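Ferritin (Mycoplasma penetrans, PDB 7DIE) binds ferric iron and probably takes up, oxidises and stores iron inside a hollow shell of 24 four-helix-bundle subunits. Local coordinates at residues Y20-C25 and N78-P83; F31-V36 and A47-M52. All blocks are in the same frame, centred on the assembly; numbering follows the deposited sequence.

Contact 1: residues Y20-C25 and N78-P83; sequences YNVELC and NQISVP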
# COMPACT_ATOMS: atom_id res chain seq x y z
N TYR A 20 -0.85 -46.47 -21.00
CA TYR A 20 -0.02 -45.33 -21.42
C TYR A 20 0.08 -45.27 -22.94
O TYR A 20 -0.08 -44.20 -23.54
CB TYR A 20 1.38 -45.44 -20.79
CG TYR A 20 2.30 -44.26 -21.11
CD1 TYR A 20 2.92 -44.15 -22.34
CD2 TYR A 20 2.57 -43.28 -20.15
CE1 TYR A 20 3.76 -43.08 -22.64
CE2 TYR A 20 3.43 -42.21 -20.43
CZ TYR A 20 4.02 -42.12 -21.68
OH TYR A 20 4.87 -41.07 -22.00
N ASN A 21 0.34 -46.41 -23.58
CA ASN A 21 0.43 -46.42 -25.04
C ASN A 21 -0.89 -46.02 -25.68
O ASN A 21 -0.89 -45.42 -26.76
CB ASN A 21 0.86 -47.81 -25.54
CG ASN A 21 2.34 -48.06 -25.36
OD1 ASN A 21 3.14 -47.78 -26.25
ND2 ASN A 21 2.73 -48.57 -24.19
N VAL A 22 -2.02 -46.35 -25.05
CA VAL A 22 -3.31 -45.98 -25.63
C VAL A 22 -3.55 -44.48 -25.50
O VAL A 22 -4.06 -43.83 -26.43
CB VAL A 22 -4.44 -46.80 -24.98
CG1 VAL A 22 -5.81 -46.27 -25.42
CG2 VAL A 22 -4.29 -48.29 -25.34
N GLU A 23 -3.18 -43.89 -24.35
CA GLU A 23 -3.29 -42.43 -24.23
C GLU A 23 -2.35 -41.72 -25.20
O GLU A 23 -2.70 -40.66 -25.76
CB GLU A 23 -2.99 -41.98 -22.80
CG GLU A 23 -3.89 -42.62 -21.72
CD GLU A 23 -5.17 -41.82 -21.48
OE1 GLU A 23 -5.55 -40.99 -22.35
OE2 GLU A 23 -5.79 -42.02 -20.41
N LEU A 24 -1.15 -42.26 -25.39
CA LEU A 24 -0.22 -41.68 -26.36
C LEU A 24 -0.71 -41.89 -27.78
O LEU A 24 -0.51 -41.03 -28.65
CB LEU A 24 1.18 -42.31 -26.18
CG LEU A 24 2.27 -41.91 -27.18
CD1 LEU A 24 2.44 -40.39 -27.22
CD2 LEU A 24 3.60 -42.63 -26.82
N CYS A 25 -1.36 -43.02 -28.05
CA CYS A 25 -1.92 -43.21 -29.38
C CYS A 25 -2.95 -42.12 -29.66
O CYS A 25 -2.96 -41.52 -30.75
CB CYS A 25 -2.54 -44.61 -29.49
SG CYS A 25 -3.21 -44.98 -31.12
N ASN A 78 5.50 -49.10 -27.25
CA ASN A 78 5.58 -50.00 -28.39
C ASN A 78 4.59 -49.55 -29.47
O ASN A 78 4.07 -48.44 -29.43
CB ASN A 78 5.34 -51.45 -27.93
CG ASN A 78 3.99 -51.63 -27.29
OD1 ASN A 78 3.02 -50.97 -27.66
ND2 ASN A 78 3.91 -52.55 -26.34
N GLN A 79 4.31 -50.46 -30.41
CA GLN A 79 3.52 -50.13 -31.59
C GLN A 79 2.09 -49.73 -31.25
O GLN A 79 1.42 -49.12 -32.09
CB GLN A 79 3.48 -51.34 -32.53
CG GLN A 79 4.65 -51.42 -33.50
CD GLN A 79 6.00 -51.36 -32.82
OE1 GLN A 79 6.88 -50.58 -33.21
NE2 GLN A 79 6.19 -52.20 -31.79
N ILE A 80 1.60 -50.07 -30.06
CA ILE A 80 0.25 -49.66 -29.68
C ILE A 80 0.11 -48.14 -29.74
O ILE A 80 -0.97 -47.61 -30.01
CB ILE A 80 -0.10 -50.20 -28.28
CG1 ILE A 80 -0.12 -51.73 -28.31
CG2 ILE A 80 -1.49 -49.69 -27.79
CD1 ILE A 80 -1.02 -52.26 -29.39
N SER A 81 1.22 -47.42 -29.53
CA SER A 81 1.19 -45.96 -29.46
C SER A 81 1.04 -45.28 -30.81
O SER A 81 0.84 -44.06 -30.84
CB SER A 81 2.47 -45.46 -28.79
OG SER A 81 3.59 -45.59 -29.68
N VAL A 82 1.17 -46.00 -31.92
CA VAL A 82 1.17 -45.41 -33.25
C VAL A 82 -0.23 -45.59 -33.86
O VAL A 82 -0.65 -46.73 -34.07
CB VAL A 82 2.24 -46.04 -34.15
CG1 VAL A 82 2.20 -45.44 -35.55
CG2 VAL A 82 3.62 -45.86 -33.53
N PRO A 83 -0.96 -44.51 -34.13
CA PRO A 83 -2.33 -44.67 -34.63
C PRO A 83 -2.35 -45.11 -36.08
O PRO A 83 -1.48 -44.77 -36.87
CB PRO A 83 -2.95 -43.28 -34.46
CG PRO A 83 -1.81 -42.36 -34.47
CD PRO A 83 -0.62 -43.09 -33.91

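Contact 2: residues F31-V36 and A47-M52; sequences FHLATV and AFFVKM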
# COMPACT_ATOMS: atom_id res chain seq x y z
N PHE A 31 -2.69 -34.86 -32.58
CA PHE A 31 -1.78 -33.92 -33.24
C PHE A 31 -1.84 -34.09 -34.76
O PHE A 31 -1.76 -33.10 -35.49
CB PHE A 31 -0.35 -34.11 -32.71
CG PHE A 31 -0.19 -33.66 -31.28
CD1 PHE A 31 -0.54 -32.37 -30.90
CD2 PHE A 31 0.30 -34.53 -30.31
CE1 PHE A 31 -0.40 -31.94 -29.58
CE2 PHE A 31 0.44 -34.11 -28.99
CZ PHE A 31 0.09 -32.81 -28.63
N HIS A 32 -1.97 -35.33 -35.24
CA HIS A 32 -2.21 -35.54 -36.67
C HIS A 32 -3.50 -34.84 -37.11
O HIS A 32 -3.51 -34.08 -38.09
CB HIS A 32 -2.27 -37.04 -36.97
CG HIS A 32 -2.73 -37.37 -38.35
ND1 HIS A 32 -1.98 -37.10 -39.48
CD2 HIS A 32 -3.88 -37.93 -38.79
CE1 HIS A 32 -2.65 -37.49 -40.56
NE2 HIS A 32 -3.80 -38.01 -40.17
N LEU A 33 -4.59 -35.08 -36.38
CA LEU A 33 -5.88 -34.49 -36.73
C LEU A 33 -5.86 -32.97 -36.64
O LEU A 33 -6.62 -32.30 -37.34
CB LEU A 33 -6.97 -35.08 -35.83
CG LEU A 33 -7.26 -36.57 -36.06
CD1 LEU A 33 -8.50 -37.00 -35.28
CD2 LEU A 33 -7.40 -36.89 -37.55
N ALA A 34 -5.01 -32.41 -35.77
CA ALA A 34 -4.87 -30.96 -35.76
C ALA A 34 -4.37 -30.45 -37.12
O ALA A 34 -4.91 -29.50 -37.67
CB ALA A 34 -3.92 -30.53 -34.64
N THR A 35 -3.34 -31.10 -37.68
CA THR A 35 -2.82 -30.64 -38.97
C THR A 35 -3.83 -30.89 -40.09
O THR A 35 -3.96 -30.07 -41.01
CB THR A 35 -1.47 -31.30 -39.29
OG1 THR A 35 -1.61 -32.71 -39.50
CG2 THR A 35 -0.48 -31.05 -38.13
N VAL A 36 -4.56 -32.01 -40.03
CA VAL A 36 -5.58 -32.26 -41.05
C VAL A 36 -6.68 -31.21 -40.97
O VAL A 36 -7.08 -30.62 -41.98
CB VAL A 36 -6.15 -33.68 -40.89
CG1 VAL A 36 -7.34 -33.87 -41.85
CG2 VAL A 36 -5.04 -34.73 -41.12
N ALA A 47 -6.89 -26.16 -33.20
CA ALA A 47 -6.42 -25.79 -31.87
C ALA A 47 -7.03 -26.67 -30.79
O ALA A 47 -6.38 -27.00 -29.79
CB ALA A 47 -6.75 -24.31 -31.60
N PHE A 48 -8.30 -27.04 -30.97
CA PHE A 48 -8.94 -28.00 -30.08
C PHE A 48 -8.16 -29.31 -30.02
O PHE A 48 -7.96 -29.88 -28.94
CB PHE A 48 -10.38 -28.24 -30.56
CG PHE A 48 -11.08 -29.37 -29.86
CD1 PHE A 48 -11.64 -29.18 -28.61
CD2 PHE A 48 -11.21 -30.60 -30.49
CE1 PHE A 48 -12.29 -30.23 -27.96
CE2 PHE A 48 -11.86 -31.66 -29.84
CZ PHE A 48 -12.40 -31.47 -28.57
N PHE A 49 -7.76 -29.83 -31.17
CA PHE A 49 -7.02 -31.08 -31.16
C PHE A 49 -5.65 -30.90 -30.52
O PHE A 49 -5.16 -31.81 -29.84
CB PHE A 49 -6.90 -31.65 -32.57
CG PHE A 49 -8.12 -32.42 -32.98
CD1 PHE A 49 -8.51 -33.55 -32.26
CD2 PHE A 49 -8.89 -32.01 -34.05
CE1 PHE A 49 -9.66 -34.25 -32.62
CE2 PHE A 49 -10.04 -32.71 -34.43
CZ PHE A 49 -10.42 -33.83 -33.71
N VAL A 50 -5.02 -29.74 -30.71
CA VAL A 50 -3.75 -29.51 -30.03
C VAL A 50 -3.96 -29.53 -28.52
O VAL A 50 -3.15 -30.09 -27.76
CB VAL A 50 -3.10 -28.19 -30.49
CG1 VAL A 50 -1.91 -27.87 -29.61
CG2 VAL A 50 -2.65 -28.31 -31.95
N LYS A 51 -5.05 -28.91 -28.06
CA LYS A 51 -5.34 -28.90 -26.63
C LYS A 51 -5.58 -30.31 -26.12
O LYS A 51 -5.07 -30.69 -25.06
CB LYS A 51 -6.56 -28.02 -26.36
CG LYS A 51 -7.00 -28.00 -24.88
CD LYS A 51 -8.36 -27.33 -24.72
CE LYS A 51 -8.96 -27.61 -23.34
NZ LYS A 51 -10.22 -26.82 -23.08
N MET A 52 -6.33 -31.12 -26.87
CA MET A 52 -6.61 -32.49 -26.42
C MET A 52 -5.33 -33.31 -26.35
O MET A 52 -5.11 -34.04 -25.37
CB MET A 52 -7.62 -33.16 -27.36
CG MET A 52 -9.02 -32.54 -27.39
SD MET A 52 -9.84 -32.52 -25.79
CE MET A 52 -10.09 -34.26 -25.47

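Contact 1: residues Y20-C25 and N78-P83
Asn21, on helix 10-39, reaches out to the loop 78-83 and takes a hydrogen bond from its backbone: Asn78 N lies 2.9 Å from Asn21 OD1. The bond is nearly straight, with an N-H...O angle of 166°. The other end of this amide is held too, since Asn21 ND2 donates to Ser17 O and Lys76 O, so its rotation is fixed from both sides. Packing is tight around Ser81, a buried residue whose CB sits 3.6 Å from Leu24 CD2. Here backbones come close enough for CA-H...O contacts, Cys25 CA lying 3.2 Å from Ser81 O and Ser81 CA 3.5 Å from Asn21 O. With chi1 at -178°, Cys25 SG extends away from its own backbone N and rests 3.6 Å from Pro83 CA. The loop braces itself: Asn78 OD1 accepts from Ile80 N in an Asx turn, while Asn78 O receives both Ser81 N and Ser81 OG. Toward solvent the contact thins out, where exposed Ile80 lays CG2 against Asn21 CB (3.8 Å) and, more loosely, beside Val22 CG2 (4.0 Å). The contact thus pins the long crossover between helices 43-70 and 91-118, characteristic of the ferritin fold, onto the outside of helix 10-39, whose other sides meet those two helices through Leu24 on Met61 and Val22 on Val105.

Contact 2: residues F31-V36 and A47-M52
Leu33 sets its CB squarely over the Phe49 ring, 3.9 Å from the ring centroid and only 5° off the normal, a CH-pi contact between helices 10-39 and 43-70. Chi1 of Phe49 (-83°), with CG beside the backbone N and opposite the carbonyl carbon, directs the ring toward helix 10-39; chi2 (-60°) then turns its face to Leu33 CB. Farther along the Leu33 side chain, CD1 reaches the far part of the ring, 4.0 Å from Phe49 CE1, so the branch follows the aromatic surface outward from CB. The opposite face is covered by Phe48 CD2 of the same helix, leaving Phe49 sandwiched between an aliphatic and an aromatic neighbour.

Ala34 marks the close approach of the backbones. Its CA is 5.1 Å from Phe49 CA, and its CB packs against both Phe49 CB at 3.8 Å and Val50 CG2 at 3.7 Å. Phe31 points its first bond away from helix 43-70, yet its torsions swing the ring back until CE1 lies 3.8 Å from Val50 O, an oblique approach. The segment axes come within 7.8 Å and run antiparallel, with Phe31 level with Val50 and Ala34 with Phe49. This is the pairing of the first two helices of the ferritin four-helix bundle; Phe49 also packs on Val94 and Ala98 of helix 91-118, and Val50 on Met69 of the second subunit.

No hydrogen bond crosses between the segments. Two backbone carbonyls of the contact have hydroxyl partners: Val50 O accepts from Ser54 OG, and Leu33 O is hydrogen-bonded to Ser37 OG. Cohesion therefore rests on apolar packing and the CH-pi contact, with specificity set by shape: one flat ring filled on both faces and one alanine where the helices draw close.

Both contacts draw on helix 10-39: residues 20-25 serve contact 1 and residues 31-36, farther toward its C-terminal end, serve contact 2. Their centres are 16 Å apart and their nearest atoms about 6 Å, so they do not touch. Both segments of contact 2 fall in sequence between the two segments of contact 1, because helix 43-70 turns back antiparallel to helix 10-39 before the connection containing 78-83 returns over it. One helix thus has a bundle partner on one side and the crossing loop on another. Both sites also reach a second subunit, Tyr20 in one meeting Phe31 of the neighbouring copy, which ties intrachain packing to shell assembly.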